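Local structure of alginate biosynthesis protein AlgJ (Pseudomonas putida, 4O8V) at residues L102-G113 and M126-L135; Q114-P125 and P181-R189. The protein probably takes part in alginate biosynthesis by helping to add acetyl groups to mannuronate residues, as part of an inner membrane complex. One frame throughout, in Å; residues are numbered along the deposited sequence.

Overall arrangement
The two contacts share the region around the active site that AlgJ is thought to use. Contact 1 pairs the helices 103-109 and 125-141 through apolar side chains, with no hydrogen bond between its segments. Contact 2 joins the connection between those helices, 114-125, to the strand that starts at Asp-184 in a two-stranded antiparallel sheet, and relies on a buried carboxylate and a partly exposed arginine. Both run from buried to exposed residues. They meet where Met-106 packs on Phe-116 and Ala-131 on Trp-123, so the helix pair backs the segment holding Asp-120 and His-122, while the strand covers another part of it.

Contact 1: L102-G113 and M126-L135; sequences LMAPMEQAKARG and MGAEVAAQAL
Met-126 (deposited as selenomethionine) and Arg-112 close one end of a roughly antiparallel helix pair in the SGNH hydrolase-like domain. The segment axes approach to 9.1 Å, with 139° between their directions. From CB of Met-126, which faces the partner, CG swings anti to the backbone N (chi1 -173°) and lies over one face of the Arg-112 guanidinium, 3.8 Å from NH2. The chain then bends, setting SE 4.0 Å above the centre of the guanidinium plane and against CB of Ala-109. A second bend sends CE to the backbone, 3.4 Å from Gly-113 O and near Ala-109 O. Next along the interface, Val-130 divides its branches: CG2 packs on Ala-109 CB at 3.7 Å and beside Arg-112 NH1, while CG1 rests on the carbonyl and CB of Pro-105. The proline ring continues the apolar seam, its CG touching Ala-134 CB. Met-106 reaches past Val-130 toward Gly-127. At the far end, Leu-102 CD2 touches both Ala-134 CB and Leu-135 CG, 3.9 Å from each.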
loop_
_atom_site.group_PDB
_atom_site.type_symbol
_atom_site.label_atom_id
_atom_site.label_comp_id
_atom_site.label_asym_id
_atom_site.label_seq_id
_atom_site.Cartn_x
_atom_site.Cartn_y
_atom_site.Cartn_z
ATOM N N LEU A 102 5.024 -8.611 4.139
ATOM C CA LEU A 102 4.075 -7.987 5.065
ATOM C C LEU A 102 2.942 -8.941 5.459
ATOM O O LEU A 102 2.279 -8.760 6.490
ATOM C CB LEU A 102 3.477 -6.725 4.463
ATOM C CG LEU A 102 4.467 -5.620 4.091
ATOM C CD1 LEU A 102 3.666 -4.448 3.544
ATOM C CD2 LEU A 102 5.294 -5.202 5.305
HETATM N N MSE A 103 2.705 -9.948 4.627
HETATM C CA MSE A 103 1.623 -10.895 4.896
HETATM C C MSE A 103 1.830 -11.681 6.206
HETATM O O MSE A 103 0.918 -11.751 7.029
HETATM C CB MSE A 103 1.480 -11.861 3.722
HETATM C CG MSE A 103 0.759 -13.137 4.040
HETATM SE SE MSE A 103 -1.091 -12.863 3.589
ATOM N N ALA A 104 3.012 -12.267 6.413
ATOM C CA ALA A 104 3.218 -13.065 7.632
ATOM C C ALA A 104 3.017 -12.232 8.918
ATOM O O ALA A 104 2.274 -12.660 9.805
ATOM C CB ALA A 104 4.593 -13.727 7.625
ATOM N N PRO A 105 3.635 -11.035 9.022
ATOM C CA PRO A 105 3.325 -10.322 10.265
ATOM C C PRO A 105 1.873 -9.847 10.377
ATOM O O PRO A 105 1.336 -9.902 11.493
ATOM C CB PRO A 105 4.303 -9.132 10.251
ATOM C CG PRO A 105 4.764 -8.998 8.826
ATOM C CD PRO A 105 4.717 -10.382 8.257
HETATM N N MSE A 106 1.233 -9.401 9.293
HETATM C CA MSE A 106 -0.171 -8.995 9.430
HETATM C C MSE A 106 -1.052 -10.176 9.858
HETATM O O MSE A 106 -1.950 -10.026 10.686
HETATM C CB MSE A 106 -0.683 -8.372 8.136
HETATM C CG MSE A 106 -0.016 -7.038 7.920
HETATM SE SE MSE A 106 -0.629 -6.129 6.298
HETATM C CE MSE A 106 -2.345 -5.400 6.991
ATOM N N GLU A 107 -0.780 -11.349 9.299
ATOM C CA GLU A 107 -1.516 -12.550 9.682
ATOM C C GLU A 107 -1.318 -12.895 11.152
ATOM O O GLU A 107 -2.276 -13.254 11.854
ATOM C CB GLU A 107 -1.095 -13.725 8.810
ATOM C CG GLU A 107 -2.155 -14.149 7.818
ATOM C CD GLU A 107 -1.992 -15.594 7.399
ATOM O OE1 GLU A 107 -0.838 -16.081 7.390
ATOM O OE2 GLU A 107 -3.016 -16.246 7.093
ATOM N N GLN A 108 -0.071 -12.822 11.609
ATOM C CA GLN A 108 0.252 -13.050 13.019
ATOM C C GLN A 108 -0.599 -12.116 13.878
ATOM O O GLN A 108 -1.158 -12.516 14.907
ATOM C CB GLN A 108 1.755 -12.825 13.273
ATOM C CG GLN A 108 2.242 -13.095 14.703
ATOM C CD GLN A 108 3.741 -12.819 14.887
ATOM O OE1 GLN A 108 4.263 -11.797 14.430
ATOM N NE2 GLN A 108 4.434 -13.740 15.549
ATOM N N ALA A 109 -0.738 -10.877 13.413
ATOM C CA ALA A 109 -1.382 -9.821 14.200
ATOM C C ALA A 109 -2.922 -9.918 14.289
ATOM O O ALA A 109 -3.540 -9.222 15.099
ATOM C CB ALA A 109 -0.989 -8.438 13.626
ATOM N N LYS A 110 -3.546 -10.772 13.486
ATOM C CA LYS A 110 -5.008 -10.951 13.575
ATOM C C LYS A 110 -5.495 -11.372 14.978
ATOM O O LYS A 110 -6.646 -11.102 15.357
ATOM C CB LYS A 110 -5.490 -11.985 12.546
ATOM C CG LYS A 110 -5.327 -11.544 11.096
ATOM C CD LYS A 110 -5.588 -12.686 10.136
ATOM C CE LYS A 110 -7.043 -13.129 10.147
ATOM N NZ LYS A 110 -7.280 -14.310 9.271
ATOM N N ALA A 111 -4.638 -12.031 15.739
ATOM C CA ALA A 111 -5.027 -12.463 17.085
ATOM C C ALA A 111 -5.287 -11.274 18.013
ATOM O O ALA A 111 -6.068 -11.379 18.969
ATOM C CB ALA A 111 -3.974 -13.369 17.667
ATOM N N ARG A 112 -4.641 -10.142 17.725
ATOM C CA ARG A 112 -4.769 -8.946 18.550
ATOM C C ARG A 112 -6.053 -8.158 18.272
ATOM O O ARG A 112 -6.559 -7.448 19.146
ATOM C CB ARG A 112 -3.543 -8.019 18.333
ATOM C CG ARG A 112 -2.206 -8.639 18.732
ATOM C CD ARG A 112 -1.052 -7.920 18.028
ATOM N NE ARG A 112 -1.007 -6.499 18.356
ATOM C CZ ARG A 112 -0.172 -5.628 17.792
ATOM N NH1 ARG A 112 0.685 -6.041 16.866
ATOM N NH2 ARG A 112 -0.188 -4.347 18.153
ATOM N N GLY A 113 -6.567 -8.270 17.051
ATOM C CA GLY A 113 -7.719 -7.504 16.628
ATOM C C GLY A 113 -7.711 -7.395 15.115
ATOM O O GLY A 113 -6.919 -8.065 14.455
HETATM N N MSE A 126 -3.920 -0.273 13.570
HETATM C CA MSE A 126 -3.055 -1.318 14.088
HETATM C C MSE A 126 -2.420 -2.133 12.959
HETATM O O MSE A 126 -1.240 -2.501 13.044
HETATM C CB MSE A 126 -3.826 -2.236 15.047
HETATM C CG MSE A 126 -2.946 -3.236 15.755
HETATM SE SE MSE A 126 -2.890 -4.990 14.858
HETATM C CE MSE A 126 -4.637 -5.692 15.411
ATOM N N GLY A 127 -3.190 -2.402 11.902
ATOM C CA GLY A 127 -2.679 -3.157 10.774
ATOM C C GLY A 127 -1.543 -2.420 10.073
ATOM O O GLY A 127 -0.514 -2.999 9.704
ATOM N N ALA A 128 -1.738 -1.125 9.882
ATOM C CA ALA A 128 -0.713 -0.311 9.224
ATOM C C ALA A 128 0.549 -0.226 10.100
ATOM O O ALA A 128 1.670 -0.174 9.617
ATOM C CB ALA A 128 -1.268 1.080 8.904
ATOM N N GLU A 129 0.362 -0.258 11.408
ATOM C CA GLU A 129 1.480 -0.144 12.320
ATOM C C GLU A 129 2.332 -1.423 12.268
ATOM O O GLU A 129 3.564 -1.358 12.304
ATOM C CB GLU A 129 0.957 0.135 13.736
ATOM C CG GLU A 129 2.027 0.213 14.808
ATOM C CD GLU A 129 1.420 0.398 16.182
ATOM O OE1 GLU A 129 0.944 -0.598 16.769
ATOM O OE2 GLU A 129 1.387 1.549 16.657
ATOM N N VAL A 130 1.670 -2.579 12.204
ATOM C CA VAL A 130 2.353 -3.851 12.013
ATOM C C VAL A 130 3.189 -3.834 10.728
ATOM O O VAL A 130 4.372 -4.227 10.740
ATOM C CB VAL A 130 1.341 -5.021 11.985
ATOM C CG1 VAL A 130 2.019 -6.313 11.551
ATOM C CG2 VAL A 130 0.710 -5.173 13.356
ATOM N N ALA A 131 2.597 -3.333 9.643
ATOM C CA ALA A 131 3.313 -3.216 8.363
ATOM C C ALA A 131 4.517 -2.285 8.510
ATOM O O ALA A 131 5.640 -2.625 8.096
ATOM C CB ALA A 131 2.369 -2.726 7.247
ATOM N N ALA A 132 4.320 -1.122 9.122
ATOM C CA ALA A 132 5.447 -0.202 9.347
ATOM C C ALA A 132 6.556 -0.840 10.174
ATOM O O ALA A 132 7.747 -0.615 9.913
ATOM C CB ALA A 132 4.973 1.080 10.024
ATOM N N GLN A 133 6.195 -1.626 11.182
ATOM C CA GLN A 133 7.223 -2.252 11.981
ATOM C C GLN A 133 8.014 -3.290 11.183
ATOM O O GLN A 133 9.239 -3.404 11.364
ATOM C CB GLN A 133 6.630 -2.887 13.255
ATOM C CG GLN A 133 6.442 -1.861 14.353
ATOM C CD GLN A 133 5.524 -2.319 15.463
ATOM O OE1 GLN A 133 4.724 -3.240 15.288
ATOM N NE2 GLN A 133 5.619 -1.660 16.610
ATOM N N ALA A 134 7.324 -4.070 10.354
ATOM C CA ALA A 134 7.998 -5.053 9.514
ATOM C C ALA A 134 8.953 -4.345 8.553
ATOM O O ALA A 134 10.067 -4.804 8.325
ATOM C CB ALA A 134 6.990 -5.892 8.717
ATOM N N LEU A 135 8.489 -3.252 7.965
ATOM C CA LEU A 135 9.328 -2.517 7.029
ATOM C C LEU A 135 10.554 -1.930 7.753
ATOM O O LEU A 135 11.682 -2.009 7.255
ATOM C CB LEU A 135 8.501 -1.430 6.314
ATOM C CG LEU A 135 7.425 -1.931 5.355
ATOM C CD1 LEU A 135 6.440 -0.803 4.981
ATOM C CD2 LEU A 135 8.087 -2.504 4.098
#

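Contact 2: Q114-P125 and P181-R189; sequences QVFLRTDTHWTP and PAPDNLQKR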
loop_
_atom_site.group_PDB
_atom_site.type_symbol
_atom_site.label_atom_id
_atom_site.label_comp_id
_atom_site.label_asym_id
_atom_site.label_seq_id
_atom_site.Cartn_x
_atom_site.Cartn_y
_atom_site.Cartn_z
ATOM N N GLN A 114 -8.602 -6.575 14.569
ATOM C CA GLN A 114 -8.710 -6.430 13.126
ATOM C C GLN A 114 -7.466 -5.734 12.565
ATOM O O GLN A 114 -7.081 -4.661 13.048
ATOM C CB GLN A 114 -9.960 -5.641 12.753
ATOM C CG GLN A 114 -11.233 -6.472 12.955
ATOM C CD GLN A 114 -12.487 -5.750 12.518
ATOM O OE1 GLN A 114 -13.513 -5.835 13.183
ATOM N NE2 GLN A 114 -12.430 -5.076 11.364
ATOM N N VAL A 115 -6.872 -6.336 11.537
ATOM C CA VAL A 115 -5.752 -5.702 10.843
ATOM C C VAL A 115 -6.242 -5.045 9.541
ATOM O O VAL A 115 -5.540 -4.225 8.964
ATOM C CB VAL A 115 -4.594 -6.715 10.585
ATOM C CG1 VAL A 115 -4.063 -7.306 11.930
ATOM C CG2 VAL A 115 -4.987 -7.822 9.632
ATOM N N PHE A 116 -7.461 -5.383 9.108
ATOM C CA PHE A 116 -8.212 -4.604 8.107
ATOM C C PHE A 116 -9.587 -4.259 8.672
ATOM O O PHE A 116 -10.104 -4.979 9.546
ATOM C CB PHE A 116 -8.436 -5.373 6.788
ATOM C CG PHE A 116 -7.219 -5.469 5.904
ATOM C CD1 PHE A 116 -6.246 -6.427 6.157
ATOM C CD2 PHE A 116 -7.092 -4.649 4.787
ATOM C CE1 PHE A 116 -5.143 -6.541 5.352
ATOM C CE2 PHE A 116 -5.990 -4.757 3.965
ATOM C CZ PHE A 116 -5.011 -5.700 4.246
ATOM N N LEU A 117 -10.184 -3.186 8.163
ATOM C CA LEU A 117 -11.561 -2.816 8.520
ATOM C C LEU A 117 -12.548 -3.808 7.911
ATOM O O LEU A 117 -12.287 -4.356 6.847
ATOM C CB LEU A 117 -11.879 -1.397 8.029
ATOM C CG LEU A 117 -11.107 -0.253 8.701
ATOM C CD1 LEU A 117 -11.121 0.958 7.809
ATOM C CD2 LEU A 117 -11.728 0.095 10.001
ATOM N N ARG A 118 -13.674 -4.034 8.577
ATOM C CA ARG A 118 -14.711 -4.944 8.052
ATOM C C ARG A 118 -15.415 -4.428 6.768
ATOM O O ARG A 118 -15.681 -5.211 5.846
ATOM C CB ARG A 118 -15.744 -5.230 9.161
ATOM C CG ARG A 118 -16.943 -6.101 8.740
ATOM C CD ARG A 118 -17.810 -6.494 9.955
ATOM N NE ARG A 118 -18.033 -5.371 10.855
ATOM C CZ ARG A 118 -18.914 -4.400 10.644
ATOM N NH1 ARG A 118 -19.686 -4.419 9.566
ATOM N NH2 ARG A 118 -19.028 -3.411 11.524
ATOM N N THR A 119 -15.695 -3.125 6.693
ATOM C CA THR A 119 -16.492 -2.579 5.598
ATOM C C THR A 119 -15.720 -1.656 4.659
ATOM O O THR A 119 -16.306 -0.940 3.852
ATOM C CB THR A 119 -17.694 -1.807 6.130
ATOM O OG1 THR A 119 -17.249 -0.598 6.759
ATOM C CG2 THR A 119 -18.471 -2.667 7.149
ATOM N N ASP A 120 -14.399 -1.685 4.765
ATOM C CA ASP A 120 -13.545 -0.734 4.043
ATOM C C ASP A 120 -12.384 -1.509 3.414
ATOM O O ASP A 120 -12.040 -2.588 3.892
ATOM C CB ASP A 120 -13.063 0.340 5.029
ATOM C CG ASP A 120 -12.302 1.502 4.364
ATOM O OD1 ASP A 120 -11.096 1.340 4.071
ATOM O OD2 ASP A 120 -12.919 2.587 4.183
ATOM N N THR A 121 -11.792 -0.992 2.344
ATOM C CA THR A 121 -10.674 -1.680 1.704
ATOM C C THR A 121 -9.397 -1.649 2.543
ATOM O O THR A 121 -8.499 -2.465 2.340
ATOM C CB THR A 121 -10.326 -1.063 0.322
ATOM O OG1 THR A 121 -9.923 0.295 0.513
ATOM C CG2 THR A 121 -11.524 -1.135 -0.610
ATOM N N HIS A 122 -9.296 -0.703 3.472
ATOM C CA HIS A 122 -7.983 -0.384 4.039
ATOM C C HIS A 122 -7.605 -1.142 5.305
ATOM O O HIS A 122 -8.454 -1.637 6.041
ATOM C CB HIS A 122 -7.894 1.116 4.325
ATOM C CG HIS A 122 -7.963 1.952 3.082
ATOM N ND1 HIS A 122 -9.103 2.622 2.693
ATOM C CD2 HIS A 122 -7.034 2.187 2.124
ATOM C CE1 HIS A 122 -8.863 3.257 1.554
ATOM N NE2 HIS A 122 -7.619 2.998 1.180
ATOM N N TRP A 123 -6.305 -1.208 5.572
ATOM C CA TRP A 123 -5.866 -1.653 6.879
ATOM C C TRP A 123 -6.371 -0.716 7.976
ATOM O O TRP A 123 -6.612 0.474 7.751
ATOM C CB TRP A 123 -4.334 -1.764 6.941
ATOM C CG TRP A 123 -3.553 -0.610 6.336
ATOM C CD1 TRP A 123 -3.931 0.710 6.225
ATOM C CD2 TRP A 123 -2.218 -0.693 5.808
ATOM N NE1 TRP A 123 -2.902 1.446 5.642
ATOM C CE2 TRP A 123 -1.848 0.605 5.377
ATOM C CE3 TRP A 123 -1.310 -1.749 5.642
ATOM C CZ2 TRP A 123 -0.597 0.878 4.786
ATOM C CZ3 TRP A 123 -0.062 -1.471 5.060
ATOM C CH2 TRP A 123 0.268 -0.165 4.630
ATOM N N THR A 124 -6.557 -1.285 9.160
ATOM C CA THR A 124 -6.765 -0.522 10.380
ATOM C C THR A 124 -5.472 0.150 10.816
ATOM O O THR A 124 -4.390 -0.219 10.352
ATOM C CB THR A 124 -7.234 -1.430 11.549
ATOM O OG1 THR A 124 -6.172 -2.333 11.894
ATOM C CG2 THR A 124 -8.529 -2.207 11.178
ATOM N N PRO A 125 -5.578 1.128 11.719
ATOM C CA PRO A 125 -4.344 1.733 12.220
ATOM C C PRO A 125 -3.388 0.709 12.842
ATOM O O PRO A 125 -2.175 0.822 12.659
ATOM C CB PRO A 125 -4.846 2.716 13.262
ATOM C CG PRO A 125 -6.219 3.069 12.791
ATOM C CD PRO A 125 -6.776 1.847 12.193
ATOM N N PRO A 181 -24.352 -2.702 6.146
ATOM C CA PRO A 181 -23.638 -3.290 7.286
ATOM C C PRO A 181 -23.393 -2.264 8.388
ATOM O O PRO A 181 -23.367 -1.062 8.120
ATOM C CB PRO A 181 -22.312 -3.756 6.674
ATOM C CG PRO A 181 -22.124 -2.867 5.494
ATOM C CD PRO A 181 -23.502 -2.653 4.942
ATOM N N ALA A 182 -23.276 -2.734 9.626
ATOM C CA ALA A 182 -22.886 -1.862 10.729
ATOM C C ALA A 182 -21.576 -1.140 10.387
ATOM O O ALA A 182 -20.669 -1.742 9.814
ATOM C CB ALA A 182 -22.726 -2.665 12.033
ATOM N N PRO A 183 -21.480 0.149 10.723
ATOM C CA PRO A 183 -20.198 0.839 10.552
ATOM C C PRO A 183 -19.083 0.158 11.331
ATOM O O PRO A 183 -19.345 -0.435 12.387
ATOM C CB PRO A 183 -20.468 2.235 11.115
ATOM C CG PRO A 183 -21.943 2.387 11.093
ATOM C CD PRO A 183 -22.519 1.029 11.283
ATOM N N ASP A 184 -17.853 0.247 10.824
ATOM C CA ASP A 184 -16.676 -0.095 11.615
ATOM C C ASP A 184 -16.532 0.866 12.785
ATOM O O ASP A 184 -17.196 1.898 12.834
ATOM C CB ASP A 184 -15.388 -0.021 10.767
ATOM C CG ASP A 184 -15.158 -1.265 9.931
ATOM O OD1 ASP A 184 -14.568 -2.246 10.448
ATOM O OD2 ASP A 184 -15.530 -1.248 8.741
ATOM N N ASN A 185 -15.641 0.525 13.711
ATOM C CA ASN A 185 -15.162 1.482 14.697
ATOM C C ASN A 185 -13.738 1.842 14.331
ATOM O O ASN A 185 -12.998 0.989 13.835
ATOM C CB ASN A 185 -15.233 0.910 16.111
ATOM C CG ASN A 185 -16.626 1.003 16.705
ATOM O OD1 ASN A 185 -17.403 1.901 16.368
ATOM N ND2 ASN A 185 -16.946 0.085 17.609
ATOM N N LEU A 186 -13.377 3.103 14.545
ATOM C CA LEU A 186 -12.049 3.590 14.181
ATOM C C LEU A 186 -11.404 4.392 15.297
ATOM O O LEU A 186 -11.965 5.376 15.787
ATOM C CB LEU A 186 -12.135 4.446 12.896
ATOM C CG LEU A 186 -10.799 5.131 12.556
ATOM C CD1 LEU A 186 -9.747 4.077 12.159
ATOM C CD2 LEU A 186 -11.008 6.196 11.441
ATOM N N GLN A 187 -10.209 3.964 15.713
ATOM C CA GLN A 187 -9.474 4.678 16.742
ATOM C C GLN A 187 -8.578 5.745 16.106
ATOM O O GLN A 187 -7.824 5.464 15.184
ATOM C CB GLN A 187 -8.614 3.728 17.577
ATOM C CG GLN A 187 -7.931 4.430 18.728
ATOM C CD GLN A 187 -7.044 3.511 19.543
ATOM O OE1 GLN A 187 -6.084 2.931 19.027
ATOM N NE2 GLN A 187 -7.352 3.386 20.824
ATOM N N LYS A 188 -8.699 6.974 16.578
ATOM C CA LYS A 188 -7.813 8.034 16.122
ATOM C C LYS A 188 -6.402 7.766 16.641
ATOM O O LYS A 188 -6.224 7.477 17.819
ATOM C CB LYS A 188 -8.302 9.405 16.622
ATOM C CG LYS A 188 -7.506 10.572 16.045
ATOM C CD LYS A 188 -7.862 11.885 16.725
ATOM C CE LYS A 188 -6.953 13.008 16.259
ATOM N NZ LYS A 188 -6.816 13.023 14.775
ATOM N N ARG A 189 -5.391 7.864 15.783
ATOM C CA ARG A 189 -4.013 7.759 16.271
ATOM C C ARG A 189 -3.118 8.742 15.550
ATOM O O ARG A 189 -3.078 8.769 14.315
ATOM C CB ARG A 189 -3.486 6.328 16.119
ATOM C CG ARG A 189 -3.737 5.474 17.366
ATOM C CD ARG A 189 -3.732 3.980 17.066
ATOM N NE ARG A 189 -2.551 3.573 16.313
ATOM C CZ ARG A 189 -1.392 3.208 16.850
ATOM N NH1 ARG A 189 -1.227 3.193 18.172
ATOM N NH2 ARG A 189 -0.391 2.855 16.055
#
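Asp-184, at the start of the strand 184-193, receives two successive backbone N-H groups from the segment bearing the putative catalytic Asp-120 and His-122 of this SGNH hydrolase-like fold. Its OD1 accepts from Arg-118 N at 2.7 Å, and its OD2 from Thr-119 N at 2.8 Å, each oxygen through its syn lone pair. Thr-119 OG1 adds a hydrogen bond of 2.7 Å, meeting the same OD2 nearly end-on along the C-O direction. Three bonds thus grip the buried carboxylate and hold its rotation. Arg-118 returns the interaction: its NH1 and NH2 both reach Ala-182 O, each at 2.9 Å. The acceptor lies near the guanidinium plane, but NH2 stands well above the carbonyl plane. The side chain leaves with CG anti to the backbone N (chi1 176°) and bends at chi3 to bring this end to the loop leading into the strand; NH1 is also bonded to Gln-17 O.

Just beyond Thr-119, Asp-120 OD1 closes an Asx turn with His-122 N through its anti lone pair and takes His-122 ND1 on its syn lone pair at 2.7 Å. His-122 NE2 is in turn hydrogen-bonded to Ser-218, the probable nucleophile, as expected for a Ser-His-Asp triad. Asp-184 therefore holds residues next to this site. Outward from the polar centre, Leu-117 CD2 packs against the Asp-184 carboxylate, and Thr-119 CG2 against the ring of Pro-181. Farther along the strand, the ring of Pro-125, which opens the next helix, meets Leu-186 and the Gln-187 carbonyl; its CD lies 3.7 Å from Leu-186 CD1.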